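Local coordinates for glutaredoxin 2 (Salmonella enterica subsp. enterica serovar Typhimurium, PDB 3IR4), which probably works as a glutathione-dependent thiol-disulfide oxidoreductase and is seen here with glutathione covalently bound in its active site, at residues Tyr9-Ile21 with Asp174-Thr186. Residues are numbered along the deposited sequence; the frame is centred on the assembly and turned at random.
Sequences YDHCPFCVKARMI and DDIHLFPLLRNLT. With GSH (glutathione), chain B; SO4 (sulfate ion), chain F.
Arg183 of helix 174-185 grips the loop ahead of helix 13-21 end-on with two nitrogens: NH1 donates to the backbone O of Asp10 (2.9 Å) and NH2 to its carboxylate OD1 (3.2 Å), a salt bridge. Both acceptors lie near the guanidinium plane, but NH2 meets OD1 on its syn side, 30° out of the carboxylate plane. A turn at chi2 (-95°) swings the guanidinium to the loop past Val16 CG2; Asn211 takes a further bond from NH2, and Arg19 also bridges to Asp10, which probably eases the closeness of the two arginines. Asn184 ND2 gives a weak bond to His11 O. Asp10, Arg19, Arg183 and Asn184 each have a second modelled conformer. The loop so held leads into Cys12, the N-cap of helix 13-21 and first cysteine of a thioredoxin-type CxxC motif; its SG is covalently bonded to glutathione SG2 at 2.3 Å, consistent with a mixed disulfide, though long. The contact thus joins the active-site helix of the thioredoxin-like N-terminal domain to the helical, GST-like C-terminal domain. Pro180 fits as a knob into a hole formed by Pro13, Val16, Lys17 and Met20, its CG 3.6 Å from Lys17 CG. The SE of selenomethionine Met20 lies at the edge of the Phe179 ring, a Met-aromatic contact, and the bend at chi3 (70°) carries CE to 3.6 Å from Phe179 CB. Ile176 meets Lys17 CB with CG2 and Met20 SE with CD1; its backbone O, which Pro180 cannot engage for want of an N-H, is buried without a polar partner, and the helix kinks here. Lys17, extended beyond CG, donates from NZ to His177 ND1 (2.9 Å) in the imidazole plane; NE2 donates to a sulfate ion, probably from the crystallisation liquor, that Arg85 also binds.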
ATOM      1  N   TYR A   9      -0.075  -6.720  -7.041  1.00  3.85           N
ATOM      2  CA  TYR A   9      -0.980  -7.431  -6.113  1.00  4.67           C
ATOM      3  C   TYR A   9      -1.740  -6.298  -5.408  1.00  4.14           C
ATOM      4  O   TYR A   9      -1.138  -5.324  -4.970  1.00  5.37           O
ATOM      5  CB  TYR A   9      -0.242  -8.262  -5.074  1.00  4.99           C
ATOM      6  CG  TYR A   9       0.708  -9.274  -5.631  1.00  4.80           C
ATOM      7  CD1 TYR A   9       0.426  -9.986  -6.787  1.00  5.39           C
ATOM      8  CD2 TYR A   9       1.902  -9.530  -4.965  1.00  5.53           C
ATOM      9  CE1 TYR A   9       1.367 -10.907  -7.305  1.00  5.32           C
ATOM     10  CE2 TYR A   9       2.810 -10.440  -5.459  1.00  6.86           C
ATOM     11  CZ  TYR A   9       2.557 -11.113  -6.643  1.00  6.01           C
ATOM     12  OH  TYR A   9       3.510 -11.977  -7.122  1.00  8.22           O
ATOM     13  N   ASP A  10      -3.054  -6.417  -5.309  0.70  5.16           N
ATOM     14  CA  ASP A  10      -3.886  -5.365  -4.718  0.70  5.47           C
ATOM     15  C   ASP A  10      -3.565  -5.085  -3.253  0.70  6.22           C
ATOM     16  O   ASP A  10      -3.633  -3.938  -2.810  0.70  6.65           O
ATOM     17  CB  ASP A  10      -5.365  -5.716  -4.968  0.70  6.16           C
ATOM     18  CG  ASP A  10      -6.337  -4.604  -4.594  0.70  7.33           C
ATOM     19  OD1 ASP A  10      -5.973  -3.417  -4.570  0.70  9.26           O
ATOM     20  OD2 ASP A  10      -7.501  -4.960  -4.394  0.70 11.27           O
ATOM     21  N   HIS A  11      -3.208  -6.112  -2.491  1.00  5.31           N
ATOM     22  CA  HIS A  11      -2.907  -5.925  -1.076  1.00  5.41           C
ATOM     23  C   HIS A  11      -1.539  -5.274  -0.819  1.00  5.70           C
ATOM     24  O   HIS A  11      -1.274  -4.808   0.279  1.00  7.05           O
ATOM     25  CB  HIS A  11      -2.891  -7.270  -0.324  1.00  6.53           C
ATOM     26  CG  HIS A  11      -1.619  -8.053  -0.487  1.00  6.82           C
ATOM     27  ND1 HIS A  11      -1.448  -8.992  -1.477  1.00  6.44           N
ATOM     28  CD2 HIS A  11      -0.470  -8.064   0.233  1.00  7.18           C
ATOM     29  CE1 HIS A  11      -0.244  -9.527  -1.364  1.00  7.74           C
ATOM     30  NE2 HIS A  11       0.372  -8.972  -0.344  1.00  8.96           N
ATOM     31  N   CYS A  12      -0.672  -5.269  -1.826  1.00  4.42           N
ATOM     32  CA  CYS A  12       0.734  -4.922  -1.608  1.00  5.70           C
ATOM     33  C   CYS A  12       0.926  -3.426  -1.450  1.00  4.65           C
ATOM     34  O   CYS A  12       0.544  -2.691  -2.336  1.00  4.90           O
ATOM     35  CB  CYS A  12       1.558  -5.442  -2.805  1.00  5.53           C
ATOM     36  SG  CYS A  12       3.291  -4.899  -2.764  1.00  8.44           S
ATOM     37  N   PRO A  13       1.489  -2.973  -0.313  1.00  4.57           N
ATOM     38  CA  PRO A  13       1.646  -1.543  -0.131  1.00  4.68           C
ATOM     39  C   PRO A  13       2.568  -0.898  -1.161  1.00  4.31           C
ATOM     40  O   PRO A  13       2.373   0.272  -1.541  1.00  4.45           O
ATOM     41  CB  PRO A  13       2.163  -1.428   1.310  1.00  4.11           C
ATOM     42  CG  PRO A  13       2.854  -2.694   1.566  1.00  5.23           C
ATOM     43  CD  PRO A  13       2.038  -3.713   0.833  1.00  5.34           C
ATOM     44  N   PHE A  14       3.567  -1.630  -1.641  1.00  4.08           N
ATOM     45  CA  PHE A  14       4.454  -1.083  -2.676  1.00  4.21           C
ATOM     46  C   PHE A  14       3.681  -0.829  -3.968  1.00  4.23           C
ATOM     47  O   PHE A  14       3.971   0.117  -4.698  1.00  4.57           O
ATOM     48  CB  PHE A  14       5.638  -2.026  -2.883  1.00  4.59           C
ATOM     49  CG  PHE A  14       6.464  -2.230  -1.662  1.00  5.36           C
ATOM     50  CD1 PHE A  14       6.335  -3.369  -0.887  1.00  7.06           C
ATOM     51  CD2 PHE A  14       7.308  -1.234  -1.208  1.00  6.40           C
ATOM     52  CE1 PHE A  14       7.113  -3.536   0.253  1.00  8.40           C
ATOM     53  CE2 PHE A  14       8.073  -1.409  -0.058  1.00  8.85           C
ATOM     54  CZ  PHE A  14       7.965  -2.558   0.664  1.00 10.10           C
ATOM     55  N   CYS A  15       2.749  -1.711  -4.284  1.00  4.26           N
ATOM     56  CA  CYS A  15       1.882  -1.518  -5.433  1.00  4.32           C
ATOM     57  C   CYS A  15       0.960  -0.313  -5.257  1.00  4.29           C
ATOM     58  O   CYS A  15       0.737   0.458  -6.199  1.00  4.98           O
ATOM     59  CB  CYS A  15       1.094  -2.786  -5.689  1.00  4.91           C
ATOM     60  SG  CYS A  15       2.154  -4.148  -6.288  1.00  5.64           S
ATOM     61  N   VAL A  16       0.454  -0.100  -4.056  1.00  4.17           N
ATOM     62  CA  VAL A  16      -0.350   1.090  -3.777  1.00  4.57           C
ATOM     63  C   VAL A  16       0.505   2.336  -4.019  1.00  3.77           C
ATOM     64  O   VAL A  16       0.038   3.265  -4.640  1.00  4.44           O
ATOM     65  CB  VAL A  16      -0.943   1.026  -2.353  1.00  5.19           C
ATOM     66  CG1 VAL A  16      -1.631   2.346  -1.981  1.00  6.03           C
ATOM     67  CG2 VAL A  16      -1.908  -0.166  -2.226  1.00  8.28           C
ATOM     68  N   LYS A  17       1.749   2.328  -3.555  1.00  3.71           N
ATOM     69  CA  LYS A  17       2.650   3.464  -3.784  1.00  3.87           C
ATOM     70  C   LYS A  17       2.713   3.804  -5.285  1.00  3.80           C
ATOM     71  O   LYS A  17       2.590   4.951  -5.685  1.00  4.48           O
ATOM     72  CB  LYS A  17       4.062   3.188  -3.257  1.00  3.44           C
ATOM     73  CG  LYS A  17       4.114   3.028  -1.756  1.00  3.93           C
ATOM     74  CD  LYS A  17       5.492   2.699  -1.235  1.00  4.34           C
ATOM     75  CE  LYS A  17       5.421   2.185   0.154  1.00  5.79           C
ATOM     76  NZ  LYS A  17       6.729   2.023   0.806  1.00  6.22           N
ATOM     77  N   ALA A  18       2.930   2.767  -6.092  1.00  4.18           N
ATOM     78  CA  ALA A  18       3.072   2.908  -7.534  1.00  5.43           C
ATOM     79  C   ALA A  18       1.811   3.433  -8.200  1.00  4.51           C
ATOM     80  O   ALA A  18       1.898   4.088  -9.217  1.00  6.67           O
ATOM     81  CB  ALA A  18       3.482   1.597  -8.175  1.00  6.35           C
ATOM     82  N   ARG A  19       0.646   3.156  -7.632  0.60  4.32           N
ATOM     83  CA  ARG A  19      -0.620   3.648  -8.154  0.60  4.38           C
ATOM     84  C   ARG A  19      -0.917   5.093  -7.777  0.60  4.26           C
ATOM     85  O   ARG A  19      -1.720   5.748  -8.439  0.60  4.48           O
ATOM     86  CB  ARG A  19      -1.762   2.784  -7.624  0.60  4.71           C
ATOM     87  CG  ARG A  19      -1.752   1.402  -8.204  0.60  5.27           C
ATOM     88  CD  ARG A  19      -2.734   0.500  -7.492  0.60  5.92           C
ATOM     89  NE  ARG A  19      -4.081   0.995  -7.727  0.60  6.20           N
ATOM     90  CZ  ARG A  19      -5.175   0.552  -7.128  0.60  8.27           C
ATOM     91  NH1 ARG A  19      -5.097  -0.405  -6.219  0.60  9.82           N
ATOM     92  NH2 ARG A  19      -6.354   1.083  -7.440  0.60  8.61           N
HETATM   93  N   MSE A  20      -0.338   5.577  -6.682  1.00  4.78           N
HETATM   94  CA  MSE A  20      -0.751   6.875  -6.165  1.00  4.54           C
HETATM   95  C   MSE A  20      -0.572   8.062  -7.104  1.00  4.33           C
HETATM   96  O   MSE A  20      -1.451   8.883  -7.205  1.00  5.07           O
HETATM   97  CB  MSE A  20      -0.073   7.184  -4.825  1.00  4.87           C
HETATM   98  CG  MSE A  20      -0.563   6.299  -3.696  1.00  4.39           C
HETATM   99 SE   MSE A  20       0.425   6.558  -2.053  1.00  6.16          SE
HETATM  100  CE  MSE A  20      -0.216   8.311  -1.583  1.00  5.93           C
ATOM    101  N   ILE A  21       0.588   8.180  -7.752  1.00  5.41           N
ATOM    102  CA  ILE A  21       0.832   9.355  -8.594  1.00  6.09           C
ATOM    103  C   ILE A  21      -0.112   9.354  -9.780  1.00  4.97           C
ATOM    104  O   ILE A  21      -0.537  10.419 -10.233  1.00  6.08           O
ATOM    105  CB  ILE A  21       2.312   9.504  -9.035  1.00  7.41           C
ATOM    106  CG1 ILE A  21       3.223   9.742  -7.824  1.00  8.20           C
ATOM    107  CG2 ILE A  21       2.482  10.646 -10.077  1.00  9.10           C
ATOM    108  CD1 ILE A  21       3.025  11.008  -7.091  1.00  9.31           C
ATOM    109  N   ASP A 174       6.732  11.188   2.121  1.00  4.01           N
ATOM    110  CA  ASP A 174       6.087  10.674   3.333  1.00  4.14           C
ATOM    111  C   ASP A 174       4.649  10.271   3.074  1.00  3.86           C
ATOM    112  O   ASP A 174       4.164   9.313   3.665  1.00  4.34           O
ATOM    113  CB  ASP A 174       6.156  11.671   4.489  1.00  4.30           C
ATOM    114  CG  ASP A 174       7.556  11.815   5.092  1.00  5.42           C
ATOM    115  OD1 ASP A 174       8.434  10.965   4.829  1.00  6.41           O
ATOM    116  OD2 ASP A 174       7.728  12.778   5.886  1.00  6.04           O
ATOM    117  N   ASP A 175       3.944  10.981   2.202  1.00  3.30           N
ATOM    118  CA  ASP A 175       2.579  10.605   1.820  1.00  4.01           C
ATOM    119  C   ASP A 175       2.559   9.269   1.089  1.00  3.48           C
ATOM    120  O   ASP A 175       1.669   8.437   1.275  1.00  4.24           O
ATOM    121  CB  ASP A 175       1.938  11.680   0.950  1.00  3.86           C
ATOM    122  CG  ASP A 175       1.769  12.969   1.693  1.00  3.22           C
ATOM    123  OD1 ASP A 175       0.906  12.988   2.596  1.00  4.47           O
ATOM    124  OD2 ASP A 175       2.501  13.939   1.423  1.00  4.68           O
ATOM    125  N   ILE A 176       3.549   9.089   0.212  1.00  3.87           N
ATOM    126  CA  ILE A 176       3.681   7.866  -0.556  1.00  3.83           C
ATOM    127  C   ILE A 176       3.871   6.677   0.393  1.00  4.06           C
ATOM    128  O   ILE A 176       3.304   5.612   0.194  1.00  4.68           O
ATOM    129  CB  ILE A 176       4.833   7.962  -1.570  1.00  4.79           C
ATOM    130  CG1 ILE A 176       4.614   9.136  -2.551  1.00  5.28           C
ATOM    131  CG2 ILE A 176       4.994   6.642  -2.284  1.00  6.23           C
ATOM    132  CD1 ILE A 176       3.394   9.021  -3.460  1.00  7.90           C
ATOM    133  N   HIS A 177       4.665   6.842   1.440  1.00  4.48           N
ATOM    134  CA  HIS A 177       4.885   5.751   2.395  1.00  4.77           C
ATOM    135  C   HIS A 177       3.749   5.592   3.400  1.00  4.32           C
ATOM    136  O   HIS A 177       3.478   4.473   3.850  1.00  5.61           O
ATOM    137  CB  HIS A 177       6.225   5.920   3.112  1.00  4.90           C
ATOM    138  CG  HIS A 177       7.394   5.778   2.216  1.00  5.77           C
ATOM    139  ND1 HIS A 177       7.638   4.641   1.481  1.00  6.68           N
ATOM    140  CD2 HIS A 177       8.362   6.662   1.892  1.00  7.09           C
ATOM    141  CE1 HIS A 177       8.738   4.824   0.773  1.00  8.39           C
ATOM    142  NE2 HIS A 177       9.193   6.043   1.004  1.00  6.67           N
ATOM    143  N   LEU A 178       3.094   6.673   3.794  1.00  4.31           N
ATOM    144  CA  LEU A 178       2.073   6.592   4.826  1.00  3.88           C
ATOM    145  C   LEU A 178       0.715   6.071   4.339  1.00  4.03           C
ATOM    146  O   LEU A 178       0.091   5.219   4.979  1.00  4.36           O
ATOM    147  CB  LEU A 178       1.881   7.980   5.482  1.00  4.87           C
ATOM    148  CG  LEU A 178       0.792   8.091   6.522  1.00  4.77           C
ATOM    149  CD1 LEU A 178       1.051   7.117   7.719  1.00  5.99           C
ATOM    150  CD2 LEU A 178       0.656   9.528   6.989  1.00  7.13           C
ATOM    151  N   PHE A 179       0.213   6.612   3.237  1.00  3.72           N
ATOM    152  CA  PHE A 179      -1.099   6.234   2.771  1.00  4.13           C
ATOM    153  C   PHE A 179      -1.300   4.708   2.606  1.00  3.46           C
ATOM    154  O   PHE A 179      -2.317   4.201   3.053  1.00  4.09           O
ATOM    155  CB  PHE A 179      -1.534   6.992   1.519  1.00  3.89           C
ATOM    156  CG  PHE A 179      -2.855   6.517   0.991  1.00  3.84           C
ATOM    157  CD1 PHE A 179      -4.030   6.770   1.697  1.00  5.22           C
ATOM    158  CD2 PHE A 179      -2.913   5.739  -0.140  1.00  4.50           C
ATOM    159  CE1 PHE A 179      -5.234   6.321   1.250  1.00  5.14           C
ATOM    160  CE2 PHE A 179      -4.142   5.271  -0.602  1.00  5.42           C
ATOM    161  CZ  PHE A 179      -5.300   5.549   0.105  1.00  5.38           C
ATOM    162  N   PRO A 180      -0.346   3.986   2.006  1.00  3.76           N
ATOM    163  CA  PRO A 180      -0.584   2.545   1.830  1.00  4.13           C
ATOM    164  C   PRO A 180      -0.817   1.816   3.148  1.00  4.08           C
ATOM    165  O   PRO A 180      -1.631   0.875   3.203  1.00  4.34           O
ATOM    166  CB  PRO A 180       0.673   2.068   1.123  1.00  4.94           C
ATOM    167  CG  PRO A 180       1.188   3.290   0.392  1.00  5.44           C
ATOM    168  CD  PRO A 180       0.887   4.423   1.322  1.00  4.10           C
ATOM    169  N   LEU A 181      -0.070   2.189   4.181  1.00  3.62           N
ATOM    170  CA  LEU A 181      -0.254   1.588   5.492  1.00  4.41           C
ATOM    171  C   LEU A 181      -1.668   1.861   6.026  1.00  4.32           C
ATOM    172  O   LEU A 181      -2.368   0.959   6.483  1.00  4.60           O
ATOM    173  CB  LEU A 181       0.820   2.122   6.445  1.00  4.56           C
ATOM    174  CG  LEU A 181       0.667   1.712   7.896  1.00  6.59           C
ATOM    175  CD1 LEU A 181       0.689   0.194   8.061  1.00  7.86           C
ATOM    176  CD2 LEU A 181       1.758   2.381   8.722  1.00  9.73           C
ATOM    177  N   LEU A 182      -2.097   3.117   5.949  1.00  3.96           N
ATOM    178  CA  LEU A 182      -3.421   3.471   6.427  1.00  3.86           C
ATOM    179  C   LEU A 182      -4.503   2.775   5.603  1.00  4.02           C
ATOM    180  O   LEU A 182      -5.498   2.305   6.151  1.00  4.43           O
ATOM    181  CB  LEU A 182      -3.633   4.984   6.456  1.00  4.35           C
ATOM    182  CG  LEU A 182      -2.632   5.799   7.275  1.00  5.16           C
ATOM    183  CD1 LEU A 182      -2.981   7.272   7.198  1.00  6.03           C
ATOM    184  CD2 LEU A 182      -2.582   5.326   8.730  1.00  6.27           C
ATOM    185  N   ARG A 183      -4.342   2.778   4.283  0.50  4.11           N
ATOM    186  CA  ARG A 183      -5.301   2.129   3.393  0.50  4.56           C
ATOM    187  C   ARG A 183      -5.490   0.667   3.789  0.50  4.29           C
ATOM    188  O   ARG A 183      -6.604   0.172   3.950  0.50  4.68           O
ATOM    189  CB  ARG A 183      -4.802   2.277   1.953  0.50  4.96           C
ATOM    190  CG  ARG A 183      -5.717   1.764   0.846  0.50  5.68           C
ATOM    191  CD  ARG A 183      -5.425   0.369   0.384  0.50  5.05           C
ATOM    192  NE  ARG A 183      -6.306   0.039  -0.741  0.50  7.34           N
ATOM    193  CZ  ARG A 183      -6.135  -0.992  -1.563  0.50  9.17           C
ATOM    194  NH1 ARG A 183      -5.140  -1.853  -1.384  0.50 10.17           N
ATOM    195  NH2 ARG A 183      -6.972  -1.159  -2.565  0.50 11.76           N
ATOM    196  N   ASN A 184      -4.195  -0.199   4.071  0.60  3.47           N
ATOM    197  CA  ASN A 184      -4.312  -1.588   4.431  0.60  4.11           C
ATOM    198  C   ASN A 184      -4.898  -1.768   5.839  0.60  4.09           C
ATOM    199  O   ASN A 184      -5.566  -2.761   6.113  0.60  4.18           O
ATOM    200  CB  ASN A 184      -2.994  -2.287   4.162  0.60  4.78           C
ATOM    201  CG  ASN A 184      -2.724  -2.450   2.649  0.60  4.36           C
ATOM    202  OD1 ASN A 184      -3.642  -2.340   1.819  0.60  4.48           O
ATOM    203  ND2 ASN A 184      -1.476  -2.717   2.299  0.60  4.67           N
ATOM    204  N   LEU A 185      -4.695  -0.784   6.721  1.00  3.47           N
ATOM    205  CA  LEU A 185      -5.279  -0.839   8.055  1.00  4.28           C
ATOM    206  C   LEU A 185      -6.801  -0.780   8.044  1.00  4.05           C
ATOM    207  O   LEU A 185      -7.438  -1.235   8.990  1.00  4.29           O
ATOM    208  CB  LEU A 185      -4.693   0.211   8.978  1.00  4.87           C
ATOM    209  CG  LEU A 185      -3.318  -0.092   9.542  1.00  5.74           C
ATOM    210  CD1 LEU A 185      -2.734   1.143  10.236  1.00  7.84           C
ATOM    211  CD2 LEU A 185      -3.355  -1.273  10.504  1.00  6.79           C
ATOM    212  N   THR A 186      -7.408  -0.276   6.980  1.00  3.87           N
ATOM    213  CA  THR A 186      -8.864  -0.263   6.893  1.00  4.17           C
ATOM    214  C   THR A 186      -9.451  -1.676   6.768  1.00  3.91           C
ATOM    215  O   THR A 186     -10.655  -1.855   6.912  1.00  4.84           O
ATOM    216  CB  THR A 186      -9.424   0.664   5.808  1.00  4.24           C
ATOM    217  OG1 THR A 186      -9.058   0.200   4.507  1.00  4.28           O
ATOM    218  CG2 THR A 186      -8.992   2.088   6.013  1.00  5.78           C
TER
HETATM  219  N1  GSH B 216      11.628  -2.853  -3.258  1.00  9.58           N
HETATM  220  CA1 GSH B 216      10.376  -3.255  -3.913  1.00  6.65           C
HETATM  221  C1  GSH B 216       9.596  -2.030  -4.310  1.00  6.11           C
HETATM  222  O11 GSH B 216       9.795  -0.980  -3.641  1.00  7.05           O
HETATM  223  O12 GSH B 216       8.789  -2.115  -5.255  1.00  5.86           O
HETATM  224  CB1 GSH B 216       9.586  -4.128  -2.948  1.00  6.56           C
HETATM  225  CG1 GSH B 216       8.410  -4.804  -3.651  1.00  6.00           C
HETATM  226  CD1 GSH B 216       7.815  -5.969  -2.889  1.00  9.31           C
HETATM  227  OE1 GSH B 216       8.268  -6.269  -1.657  1.00 10.72           O
HETATM  228  N2  GSH B 216       6.815  -6.628  -3.418  1.00  8.44           N
HETATM  229  CA2 GSH B 216       6.268  -7.875  -2.893  1.00  9.06           C
HETATM  230  C2  GSH B 216       6.624  -9.011  -3.793  1.00  9.66           C
HETATM  231  O2  GSH B 216       6.647  -8.813  -5.108  1.00 10.29           O
HETATM  232  CB2 GSH B 216       4.734  -7.783  -2.720  1.00  9.96           C
HETATM  233  SG2 GSH B 216       4.140  -6.577  -1.488  1.00 14.96           S
HETATM  234  N3  GSH B 216       6.853 -10.189  -3.270  1.00 13.31           N
HETATM  235  CA3 GSH B 216       7.466 -11.255  -4.023  1.00 16.22           C
HETATM  236  C3  GSH B 216       6.511 -12.383  -4.121  1.00 16.51           C
HETATM  237  O31 GSH B 216       5.294 -12.180  -3.822  1.00 19.65           O
HETATM  238  O32 GSH B 216       6.951 -13.496  -4.507  1.00 14.14           O
HETATM  239  S   SO4 F 220      12.857   6.791   0.588  0.60 10.50           S
HETATM  240  O1  SO4 F 220      13.571   8.070   0.358  0.60 10.97           O
HETATM  241  O2  SO4 F 220      12.509   6.786   2.024  0.60  9.90           O
HETATM  242  O3  SO4 F 220      11.663   6.810  -0.259  0.60 11.55           O
HETATM  243  O4  SO4 F 220      13.779   5.702   0.301  0.60 14.13           O